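Heme-binding protein A / AI-2 binding protein A (Helicobacter pylori SS1, PDB 6OFQ) is a periplasmic substrate-binding protein of a peptide ABC transporter, seen here with the tetrapeptide STSA, and probably delivers such peptides to the membrane permease. Local coordinates at residues S42-A47 against V56-I61; L48-E53 against S140-E145; P249-R254 against G268-E273; E329-K334 against Y504-H509. All blocks are in the same frame, centred on the assembly; numbering follows the deposited sequence.

Interaction 1: S42-A47 against V56-I61; sequences SSMDPA and VATGNI
The thioether of Met44 lies against Ala57 on helix 52-61, and Pro46 and Thr58 meet a little further along. Methyl CE of Met44 stands 3.9 Å from Ala57 CB, and SD sits 4.3 Å from Ile61 CD1, so the sulfur end spans one turn of the helix. The Met44 chain leaves beside its backbone N, and the bend at chi2 (-71°) turns the sulfur end onto the helix, although the side chain sets out along the contact rather than at it. Thr58 splits its two branches: CG2 packs 3.8 Å from Met44 O, while OG1 comes 3.7 Å from Pro46 CB.

The loop is shaped from within by two small turns. Ser43 OG accepts from Asp45 N at 3.1 Å, an ST turn, and Asp45 OD1 accepts from Ala47 N, an Asx turn in which the donor stands above the carboxylate plane. Further out, Met44 O takes a hydrogen bond from Tyr62 OH. Phe216 and Trp219 of strand 214-220 also pack on Met44. No hydrogen bond joins the two segments, so this buried contact relies on van der Waals fit; the carboxylate of Asp45 and the hydroxyl of Ser43 serve the loop's turns, and Asp45 also forms a salt bridge with Arg125.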
# COMPACT_ATOMS: atom_id res chain seq x y z
N SER A 42 -7.54 0.80 9.82
CA SER A 42 -7.82 -0.40 10.58
C SER A 42 -6.93 -0.55 11.82
O SER A 42 -7.21 -1.41 12.66
CB SER A 42 -7.69 -1.64 9.67
OG SER A 42 -8.76 -1.69 8.72
N SER A 43 -5.91 0.28 11.96
CA SER A 43 -5.01 0.18 13.11
C SER A 43 -4.24 1.51 13.17
O SER A 43 -4.10 2.21 12.12
CB SER A 43 -4.04 -1.01 12.98
OG SER A 43 -3.29 -1.18 14.20
N MET A 44 -3.62 1.76 14.32
CA MET A 44 -2.60 2.77 14.48
C MET A 44 -1.17 2.17 14.63
O MET A 44 -0.25 2.94 14.83
CB MET A 44 -2.92 3.69 15.66
CG MET A 44 -4.15 4.53 15.34
SD MET A 44 -3.86 5.79 14.09
CE MET A 44 -5.56 6.08 13.59
N ASP A 45 -1.05 0.87 14.50
CA ASP A 45 0.27 0.21 14.40
C ASP A 45 0.43 -0.26 12.95
O ASP A 45 -0.20 -1.23 12.54
CB ASP A 45 0.38 -0.97 15.38
CG ASP A 45 1.70 -1.69 15.32
OD1 ASP A 45 2.54 -1.45 14.41
OD2 ASP A 45 2.01 -2.47 16.26
N PRO A 46 1.27 0.43 12.18
CA PRO A 46 1.35 0.14 10.74
C PRO A 46 1.91 -1.22 10.40
O PRO A 46 1.71 -1.69 9.28
CB PRO A 46 2.22 1.24 10.18
CG PRO A 46 3.06 1.56 11.33
CD PRO A 46 2.22 1.48 12.55
N ALA A 47 2.62 -1.86 11.34
CA ALA A 47 3.08 -3.21 11.13
C ALA A 47 1.98 -4.25 11.13
O ALA A 47 2.20 -5.32 10.60
CB ALA A 47 4.19 -3.64 12.07
N VAL A 56 -2.75 6.50 5.84
CA VAL A 56 -2.98 7.93 5.88
C VAL A 56 -2.63 8.52 7.25
O VAL A 56 -1.88 9.50 7.32
CB VAL A 56 -4.45 8.25 5.52
CG1 VAL A 56 -4.70 9.76 5.70
CG2 VAL A 56 -4.81 7.80 4.11
N ALA A 57 -3.13 7.92 8.31
CA ALA A 57 -2.77 8.42 9.64
C ALA A 57 -1.35 8.04 10.09
O ALA A 57 -0.57 8.93 10.48
CB ALA A 57 -3.77 7.98 10.70
N THR A 58 -1.01 6.76 9.94
CA THR A 58 0.24 6.32 10.56
C THR A 58 1.47 6.92 9.89
O THR A 58 2.47 7.20 10.53
CB THR A 58 0.34 4.79 10.59
OG1 THR A 58 0.42 4.31 9.24
CG2 THR A 58 -0.78 4.13 11.30
N GLY A 59 1.39 7.18 8.58
CA GLY A 59 2.50 7.79 7.86
C GLY A 59 2.85 9.19 8.32
O GLY A 59 3.97 9.67 8.09
N ASN A 60 1.90 9.89 8.93
CA ASN A 60 2.15 11.20 9.47
C ASN A 60 2.67 11.17 10.95
O ASN A 60 3.25 12.17 11.38
CB ASN A 60 0.82 11.96 9.44
CG ASN A 60 0.51 12.50 8.06
OD1 ASN A 60 1.13 13.45 7.63
ND2 ASN A 60 -0.45 11.88 7.36
N ILE A 61 2.41 10.07 11.63
CA ILE A 61 2.69 9.92 13.07
C ILE A 61 4.08 9.34 13.26
O ILE A 61 4.82 9.71 14.22
CB ILE A 61 1.60 9.03 13.69
CG1 ILE A 61 0.28 9.82 13.73
CG2 ILE A 61 2.03 8.51 15.06
CD1 ILE A 61 -0.92 8.94 14.05

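Interaction 2: L48-E53 against S140-E145; sequences LVTDGE and SYKYWE
The loop 48-50 that leads into helix 52-61 packs on the start of helix 142-147 in this type II periplasmic binding protein, Leu48 meeting Tyr141, the N-cap residue of the second helix. Tyr141 is also the centre of an inverse gamma turn. Leu48 and Tyr141 point the same way, side by side, and CD2 of Leu48 reaches 3.6 Å from Tyr141 CE1. The leucine backbone is close too, its CA-H directed at Ser140 O. At the far end of the tyrosine, OH is bonded to Arg132 O.

Thr50 crosses Lys142 at about a right angle, its CG2 methyl lying 3.7 Å from Lys142 CB. That methyl stands anti to the carbonyl carbon, leaving OG1 between the backbone N and the carbonyl carbon (chi1 65°). Beyond CG the lysine runs extended past the threonine, which carries its ammonium to two bridging waters: one also donates to Leu48 O, the other pairs with Thr50 OG1. The ring of Tyr143 has Val49 O at its edge, in plane, and CE2 is 3.8 Å from Thr50 CA. Its OH is bonded to Asp431, and Phe183 lies nearly parallel to the ring.

No direct hydrogen bond crosses between the segments; water carries the polar traffic. Leu48 O receives protons from two waters: one is the water on Lys142 NZ, and the other accepts from Ser140 N. Another water lies between Val49 and Tyr143, 2.8 Å from Val49 O, to which it can donate, and accepting from Tyr143 N at 3.0 Å.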
# COMPACT_ATOMS: atom_id res chain seq x y z
N LEU A 48 0.80 -3.91 11.63
CA LEU A 48 -0.28 -4.87 11.70
C LEU A 48 -1.24 -4.82 10.51
O LEU A 48 -2.17 -5.63 10.43
CB LEU A 48 -1.11 -4.54 12.98
CG LEU A 48 -0.33 -4.78 14.27
CD1 LEU A 48 -1.30 -4.47 15.41
CD2 LEU A 48 0.26 -6.15 14.43
N VAL A 49 -1.07 -3.83 9.64
CA VAL A 49 -2.02 -3.59 8.53
C VAL A 49 -1.21 -3.47 7.24
O VAL A 49 0.01 -3.34 7.31
CB VAL A 49 -2.90 -2.38 8.85
CG1 VAL A 49 -3.91 -2.67 9.95
CG2 VAL A 49 -2.09 -1.17 9.17
N THR A 50 -1.94 -3.43 6.11
CA THR A 50 -1.22 -3.35 4.83
C THR A 50 -1.76 -2.30 3.88
O THR A 50 -1.26 -2.18 2.76
CB THR A 50 -1.30 -4.71 4.09
OG1 THR A 50 -2.67 -4.94 3.77
CG2 THR A 50 -0.71 -5.88 4.89
N ASP A 51 -2.77 -1.53 4.30
CA ASP A 51 -3.62 -0.76 3.38
C ASP A 51 -3.33 0.73 3.50
O ASP A 51 -3.07 1.31 4.55
CB ASP A 51 -5.09 -1.09 3.60
CG ASP A 51 -5.62 -0.51 4.90
OD1 ASP A 51 -5.16 -1.03 5.97
OD2 ASP A 51 -6.47 0.41 4.83
N GLY A 52 -3.47 1.37 2.32
CA GLY A 52 -3.27 2.81 2.24
C GLY A 52 -4.16 3.61 3.17
O GLY A 52 -3.71 4.64 3.65
N GLU A 53 -5.42 3.21 3.32
CA GLU A 53 -6.26 3.98 4.22
C GLU A 53 -5.73 4.05 5.63
O GLU A 53 -5.72 5.11 6.27
CB GLU A 53 -7.72 3.49 4.18
CG GLU A 53 -8.48 3.65 2.87
CD GLU A 53 -8.83 5.06 2.46
OE1 GLU A 53 -8.26 6.04 2.93
OE2 GLU A 53 -9.78 5.19 1.63
N SER A 140 -1.38 -9.78 13.24
CA SER A 140 -0.35 -10.41 12.47
C SER A 140 0.54 -9.34 11.84
O SER A 140 0.06 -8.30 11.36
CB SER A 140 -0.95 -11.22 11.34
OG SER A 140 0.09 -11.81 10.58
N TYR A 141 1.85 -9.63 11.77
CA TYR A 141 2.82 -8.76 11.09
C TYR A 141 2.88 -9.16 9.64
O TYR A 141 3.80 -9.83 9.19
CB TYR A 141 4.18 -8.88 11.81
CG TYR A 141 4.15 -8.33 13.25
CD1 TYR A 141 3.90 -6.99 13.52
CD2 TYR A 141 4.45 -9.17 14.35
CE1 TYR A 141 3.83 -6.48 14.81
CE2 TYR A 141 4.51 -8.63 15.64
CZ TYR A 141 4.18 -7.32 15.86
OH TYR A 141 4.15 -6.84 17.16
N LYS A 142 1.87 -8.69 8.91
CA LYS A 142 1.61 -9.17 7.57
C LYS A 142 2.66 -8.89 6.53
O LYS A 142 3.07 -9.80 5.79
CB LYS A 142 0.23 -8.69 7.03
CG LYS A 142 -0.98 -9.21 7.81
CD LYS A 142 -2.27 -8.45 7.45
CE LYS A 142 -3.45 -8.45 8.41
NZ LYS A 142 -4.66 -7.86 7.76
N TYR A 143 3.14 -7.65 6.42
CA TYR A 143 4.21 -7.36 5.51
C TYR A 143 5.42 -8.17 5.88
O TYR A 143 6.11 -8.64 4.96
CB TYR A 143 4.58 -5.88 5.52
CG TYR A 143 3.92 -5.00 4.45
CD1 TYR A 143 4.46 -4.97 3.19
CD2 TYR A 143 2.90 -4.11 4.74
CE1 TYR A 143 3.96 -4.14 2.19
CE2 TYR A 143 2.38 -3.24 3.77
CZ TYR A 143 2.97 -3.26 2.52
OH TYR A 143 2.50 -2.34 1.61
N TRP A 144 5.84 -8.16 7.15
CA TRP A 144 7.07 -8.84 7.57
C TRP A 144 7.05 -10.31 7.14
O TRP A 144 8.04 -10.82 6.56
CB TRP A 144 7.29 -8.69 9.08
CG TRP A 144 8.55 -9.27 9.57
CD1 TRP A 144 8.82 -10.60 9.74
CD2 TRP A 144 9.73 -8.56 9.95
NE1 TRP A 144 10.13 -10.75 10.13
CE2 TRP A 144 10.72 -9.51 10.31
CE3 TRP A 144 10.08 -7.20 10.06
CZ2 TRP A 144 12.01 -9.17 10.67
CZ3 TRP A 144 11.34 -6.85 10.47
CH2 TRP A 144 12.32 -7.84 10.78
N GLU A 145 5.93 -10.98 7.44
CA GLU A 145 5.76 -12.37 7.06
C GLU A 145 5.74 -12.60 5.58
O GLU A 145 6.47 -13.42 5.02
CB GLU A 145 4.53 -12.99 7.74
CG GLU A 145 4.67 -13.11 9.25
CD GLU A 145 5.89 -13.93 9.63
OE1 GLU A 145 6.05 -15.06 9.14
OE2 GLU A 145 6.77 -13.36 10.32
O HOH W 1 -3.02 -7.65 12.16
O HOH W 2 -4.98 -6.11 9.94
O HOH W 3 1.64 -5.52 7.90
O HOH W 4 -4.65 -6.47 5.38

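Interaction 3: P249-R254 against G268-E273; sequences PNSSTR and GPNLNE
Ser252 OG donates to Glu273 OE2 at 2.5 Å, a short bond that uses the syn lone pair of the carboxylate, on the side of its other oxygen. It ties the start of helix 251-259, N-capped by Asn250, to the loop that leads into helix 274-278. Glu273 gets there by an extended chain beyond CG (chi2 175°), and its OE2 also takes a weak bond from Asn270 ND2. The second direct link is weak: Arg254 NH1 lies 2.9 Å from Gly268 O, in a bond bent to 118° at the hydrogen. The carbonyl lies at the guanidinium edge, and the same arginine is gripped by Ile248 O through NH2 and by Thr267 O through NH1, so several backbone carbonyls hold the group in place.

In the cap, Asn250 OD1 accepts from Thr253 N and, weakly, from Ser252 N. Ordered waters extend the polar seam. One water donates to both Ser251 O and Glu273 OE1 while accepting from Asn270 N; a second accepts from Ser252 N and from Asn270 ND2, so the amide group of Asn270 is tied to the helix start through solvent.

Packing is modest in this surface contact. Gly268, at positive phi, runs past the guanidinium edge of Arg254. Pro269 turns the other way, onto Val506 and Pro508 of strand 497-510. Ser251 CB sits against the Asn270 side chain, 3.6 Å from its ND2.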
# COMPACT_ATOMS: atom_id res chain seq x y z
N PRO A 249 -18.06 7.67 3.15
CA PRO A 249 -17.97 6.50 2.30
C PRO A 249 -18.49 6.64 0.90
O PRO A 249 -17.92 6.07 -0.05
CB PRO A 249 -18.73 5.39 3.07
CG PRO A 249 -18.76 5.88 4.46
CD PRO A 249 -18.64 7.37 4.45
N ASN A 250 -19.50 7.48 0.76
CA ASN A 250 -20.07 7.69 -0.57
C ASN A 250 -19.28 8.73 -1.34
O ASN A 250 -19.11 9.87 -0.90
CB ASN A 250 -21.56 8.09 -0.47
CG ASN A 250 -22.17 8.24 -1.84
OD1 ASN A 250 -21.90 9.15 -2.60
ND2 ASN A 250 -23.03 7.29 -2.21
N SER A 251 -18.75 8.33 -2.50
CA SER A 251 -17.84 9.21 -3.22
C SER A 251 -18.50 10.44 -3.81
O SER A 251 -17.84 11.48 -4.01
CB SER A 251 -17.14 8.40 -4.30
OG SER A 251 -16.27 7.44 -3.71
N SER A 252 -19.79 10.33 -4.10
CA SER A 252 -20.56 11.50 -4.54
C SER A 252 -20.77 12.47 -3.37
O SER A 252 -20.60 13.68 -3.49
CB SER A 252 -21.93 11.14 -5.16
OG SER A 252 -21.74 10.50 -6.38
N THR A 253 -21.10 11.97 -2.19
CA THR A 253 -21.24 12.76 -0.97
C THR A 253 -19.92 13.46 -0.63
O THR A 253 -19.85 14.63 -0.23
CB THR A 253 -21.67 11.90 0.19
OG1 THR A 253 -22.90 11.23 -0.17
CG2 THR A 253 -21.90 12.67 1.48
N ARG A 254 -18.81 12.73 -0.87
CA ARG A 254 -17.48 13.30 -0.61
C ARG A 254 -17.18 14.47 -1.55
O ARG A 254 -16.72 15.51 -1.10
CB ARG A 254 -16.44 12.14 -0.71
CG ARG A 254 -15.08 12.40 -0.05
CD ARG A 254 -14.06 11.28 -0.31
NE ARG A 254 -14.68 9.98 -0.13
CZ ARG A 254 -14.77 9.00 -1.01
NH1 ARG A 254 -14.09 8.97 -2.13
NH2 ARG A 254 -15.68 8.10 -0.74
N GLY A 268 -10.19 9.25 -4.07
CA GLY A 268 -11.24 8.31 -4.50
C GLY A 268 -12.45 8.93 -5.19
O GLY A 268 -13.57 8.47 -4.94
N PRO A 269 -12.29 9.95 -6.05
CA PRO A 269 -13.48 10.54 -6.68
C PRO A 269 -14.22 9.52 -7.54
O PRO A 269 -13.58 8.65 -8.16
CB PRO A 269 -12.92 11.66 -7.54
CG PRO A 269 -11.56 11.17 -7.90
CD PRO A 269 -11.06 10.47 -6.66
N ASN A 270 -15.52 9.74 -7.72
CA ASN A 270 -16.16 9.10 -8.86
C ASN A 270 -15.69 9.73 -10.15
O ASN A 270 -15.73 10.94 -10.36
CB ASN A 270 -17.66 9.32 -8.80
CG ASN A 270 -18.31 8.37 -7.85
OD1 ASN A 270 -17.90 7.19 -7.68
ND2 ASN A 270 -19.31 8.90 -7.15
N LEU A 271 -15.09 8.90 -10.99
CA LEU A 271 -14.47 9.44 -12.14
C LEU A 271 -15.39 10.09 -13.20
O LEU A 271 -14.95 11.02 -13.90
CB LEU A 271 -13.54 8.40 -12.78
CG LEU A 271 -12.41 8.04 -11.79
CD1 LEU A 271 -11.88 6.66 -12.07
CD2 LEU A 271 -11.37 9.14 -11.90
N ASN A 272 -16.65 9.73 -13.15
CA ASN A 272 -17.58 10.52 -13.96
C ASN A 272 -17.99 11.84 -13.35
O ASN A 272 -18.78 12.54 -13.99
CB ASN A 272 -18.79 9.68 -14.33
CG ASN A 272 -19.68 9.38 -13.19
OD1 ASN A 272 -19.42 9.72 -12.04
ND2 ASN A 272 -20.74 8.63 -13.49
N GLU A 273 -17.43 12.26 -12.22
CA GLU A 273 -17.67 13.60 -11.69
C GLU A 273 -16.49 14.52 -11.84
O GLU A 273 -16.62 15.70 -11.51
CB GLU A 273 -18.04 13.54 -10.20
CG GLU A 273 -19.35 12.77 -9.98
CD GLU A 273 -19.73 12.55 -8.54
OE1 GLU A 273 -19.04 13.11 -7.66
OE2 GLU A 273 -20.66 11.78 -8.27
O HOH W 5 -16.80 11.87 -6.48
O HOH W 6 -14.64 6.11 -5.75
O HOH W 7 -21.26 14.81 -5.97
O HOH W 8 -20.75 7.64 -5.11

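Interaction 4: E329-K334 against Y504-H509; sequences EGFAQK and YSVVPH
Tyr504 lays one face of its ring on the peptide link between Phe331 and Ala332. Ala332 N stands 3.5 Å above the ring plane, over its centre, and Phe331 C lies nearer the rim. With CG beside the backbone N (chi1 -66°), the ring is carried out over the Phe331-Ala332 backbone. The two aromatic side chains cross at about a right angle: CD2 of Tyr504 comes to the edge of the Phe331 ring, near its plane, and is 3.9 Å from Phe331 CB. Beyond it, Phe331 CD1 reaches Val506 CG2 at 4.2 Å. Val274 and Lys287 also touch the phenylalanine.

Short strand 332-334 pairs antiparallel with strand 497-510 in the mixed sheet here, and Phe331 leads into it as the centre of an inverse gamma turn. The one direct hydrogen bond between the segments is Tyr504 N to Phe331 O, 3.0 Å long and fairly straight at the hydrogen (161°), although the donor stands 39° out of the carbonyl plane. Gln333 carries the pairing on, with backbone bonding to Tyr502.

Water works at both ends of the tyrosine. One molecule donates to Phe331 O and to Tyr504 O, bridging the two backbones. Another donates to Gly330 O at 2.8 Å and lies 2.9 Å from Tyr504 OH, joining the phenol end to the turn before the strand.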
# COMPACT_ATOMS: atom_id res chain seq x y z
N GLU A 329 -13.82 6.11 -16.80
CA GLU A 329 -14.02 7.24 -17.67
C GLU A 329 -12.75 7.70 -18.35
O GLU A 329 -12.50 8.87 -18.62
CB GLU A 329 -14.66 8.40 -16.90
CG GLU A 329 -15.97 7.98 -16.29
CD GLU A 329 -17.16 8.05 -17.25
OE1 GLU A 329 -17.11 8.71 -18.28
OE2 GLU A 329 -18.11 7.35 -16.91
N GLY A 330 -11.94 6.70 -18.72
CA GLY A 330 -10.74 6.99 -19.44
C GLY A 330 -9.51 7.34 -18.62
O GLY A 330 -8.41 7.53 -19.15
N PHE A 331 -9.70 7.52 -17.31
CA PHE A 331 -8.62 7.99 -16.42
C PHE A 331 -7.76 6.80 -15.91
O PHE A 331 -7.60 6.60 -14.71
CB PHE A 331 -9.21 8.70 -15.20
CG PHE A 331 -9.84 10.02 -15.53
CD1 PHE A 331 -9.09 11.18 -15.60
CD2 PHE A 331 -11.20 10.11 -15.69
CE1 PHE A 331 -9.69 12.43 -15.86
CE2 PHE A 331 -11.82 11.32 -15.94
CZ PHE A 331 -11.07 12.47 -16.04
N ALA A 332 -7.24 6.03 -16.86
CA ALA A 332 -6.44 4.84 -16.56
C ALA A 332 -5.78 4.36 -17.83
O ALA A 332 -6.20 4.69 -18.92
CB ALA A 332 -7.34 3.75 -16.03
N GLN A 333 -4.79 3.51 -17.69
CA GLN A 333 -4.14 2.81 -18.80
C GLN A 333 -4.40 1.32 -18.68
O GLN A 333 -4.42 0.79 -17.55
CB GLN A 333 -2.62 3.14 -18.79
CG GLN A 333 -1.81 2.42 -19.85
CD GLN A 333 -0.35 2.86 -20.02
OE1 GLN A 333 0.02 3.93 -19.55
NE2 GLN A 333 0.45 2.07 -20.76
N LYS A 334 -4.56 0.59 -19.77
CA LYS A 334 -4.76 -0.85 -19.74
C LYS A 334 -3.58 -1.54 -19.05
O LYS A 334 -2.42 -1.28 -19.40
CB LYS A 334 -4.90 -1.35 -21.17
CG LYS A 334 -4.98 -2.86 -21.33
CD LYS A 334 -5.39 -3.38 -22.71
CE LYS A 334 -5.18 -2.46 -23.89
NZ LYS A 334 -5.96 -3.01 -25.03
N TYR A 504 -4.99 6.29 -13.20
CA TYR A 504 -4.31 7.54 -12.95
C TYR A 504 -4.59 7.96 -11.50
O TYR A 504 -5.62 7.58 -10.93
CB TYR A 504 -4.92 8.62 -13.85
CG TYR A 504 -4.71 8.45 -15.31
CD1 TYR A 504 -3.80 7.59 -15.85
CD2 TYR A 504 -5.46 9.23 -16.17
CE1 TYR A 504 -3.65 7.47 -17.23
CE2 TYR A 504 -5.33 9.14 -17.53
CZ TYR A 504 -4.47 8.25 -18.05
OH TYR A 504 -4.34 8.16 -19.44
N SER A 505 -3.66 8.67 -10.88
CA SER A 505 -3.92 9.27 -9.57
C SER A 505 -4.73 10.54 -9.85
O SER A 505 -4.19 11.44 -10.51
CB SER A 505 -2.66 9.67 -8.79
OG SER A 505 -3.08 10.17 -7.55
N VAL A 506 -5.91 10.67 -9.25
CA VAL A 506 -6.84 11.75 -9.53
C VAL A 506 -7.34 12.34 -8.21
O VAL A 506 -8.02 11.61 -7.47
CB VAL A 506 -8.02 11.34 -10.42
CG1 VAL A 506 -8.93 12.55 -10.71
CG2 VAL A 506 -7.50 10.73 -11.70
N VAL A 507 -6.88 13.55 -7.86
CA VAL A 507 -7.09 14.08 -6.50
C VAL A 507 -7.67 15.48 -6.56
O VAL A 507 -6.98 16.45 -6.78
CB VAL A 507 -5.79 14.07 -5.66
CG1 VAL A 507 -6.08 14.77 -4.32
CG2 VAL A 507 -5.30 12.67 -5.40
N PRO A 508 -9.01 15.57 -6.37
CA PRO A 508 -9.61 16.91 -6.30
C PRO A 508 -9.37 17.64 -4.98
O PRO A 508 -9.31 17.01 -3.91
CB PRO A 508 -11.11 16.58 -6.37
CG PRO A 508 -11.23 15.17 -6.86
CD PRO A 508 -10.00 14.49 -6.31
N HIS A 509 -9.10 18.94 -5.06
CA HIS A 509 -8.92 19.72 -3.86
C HIS A 509 -9.26 21.16 -4.11
O HIS A 509 -9.39 21.60 -5.24
CB HIS A 509 -7.50 19.57 -3.31
CG HIS A 509 -6.44 19.97 -4.27
ND1 HIS A 509 -5.96 21.26 -4.39
CD2 HIS A 509 -5.80 19.25 -5.21
CE1 HIS A 509 -5.02 21.30 -5.31
NE2 HIS A 509 -4.93 20.10 -5.84
O HOH W 9 -6.70 8.54 -21.14
O HOH W 10 -8.12 6.93 -11.89

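The contacts form two neighbouring pairs. Interactions 1 and 2 have centres 10 Å apart, share helix 52-61 and touch directly, Ser43 on Val49 and Ala47 on Tyr141; their segments alternate along the chain. Interactions 3 and 4 lie 12 Å apart centre to centre and touch where Pro269 packs on Val506 and Leu271 on Phe331, linking helix 251-259 and the loop after strand 265-266 to the mixed sheet that holds strand 497-510. Between the pairs, centres are 24 to 27 Å apart with no touch. Interaction 4 joins residues about 170 positions apart, so the late strand 497-510 is tied back to earlier parts of this binding-protein fold.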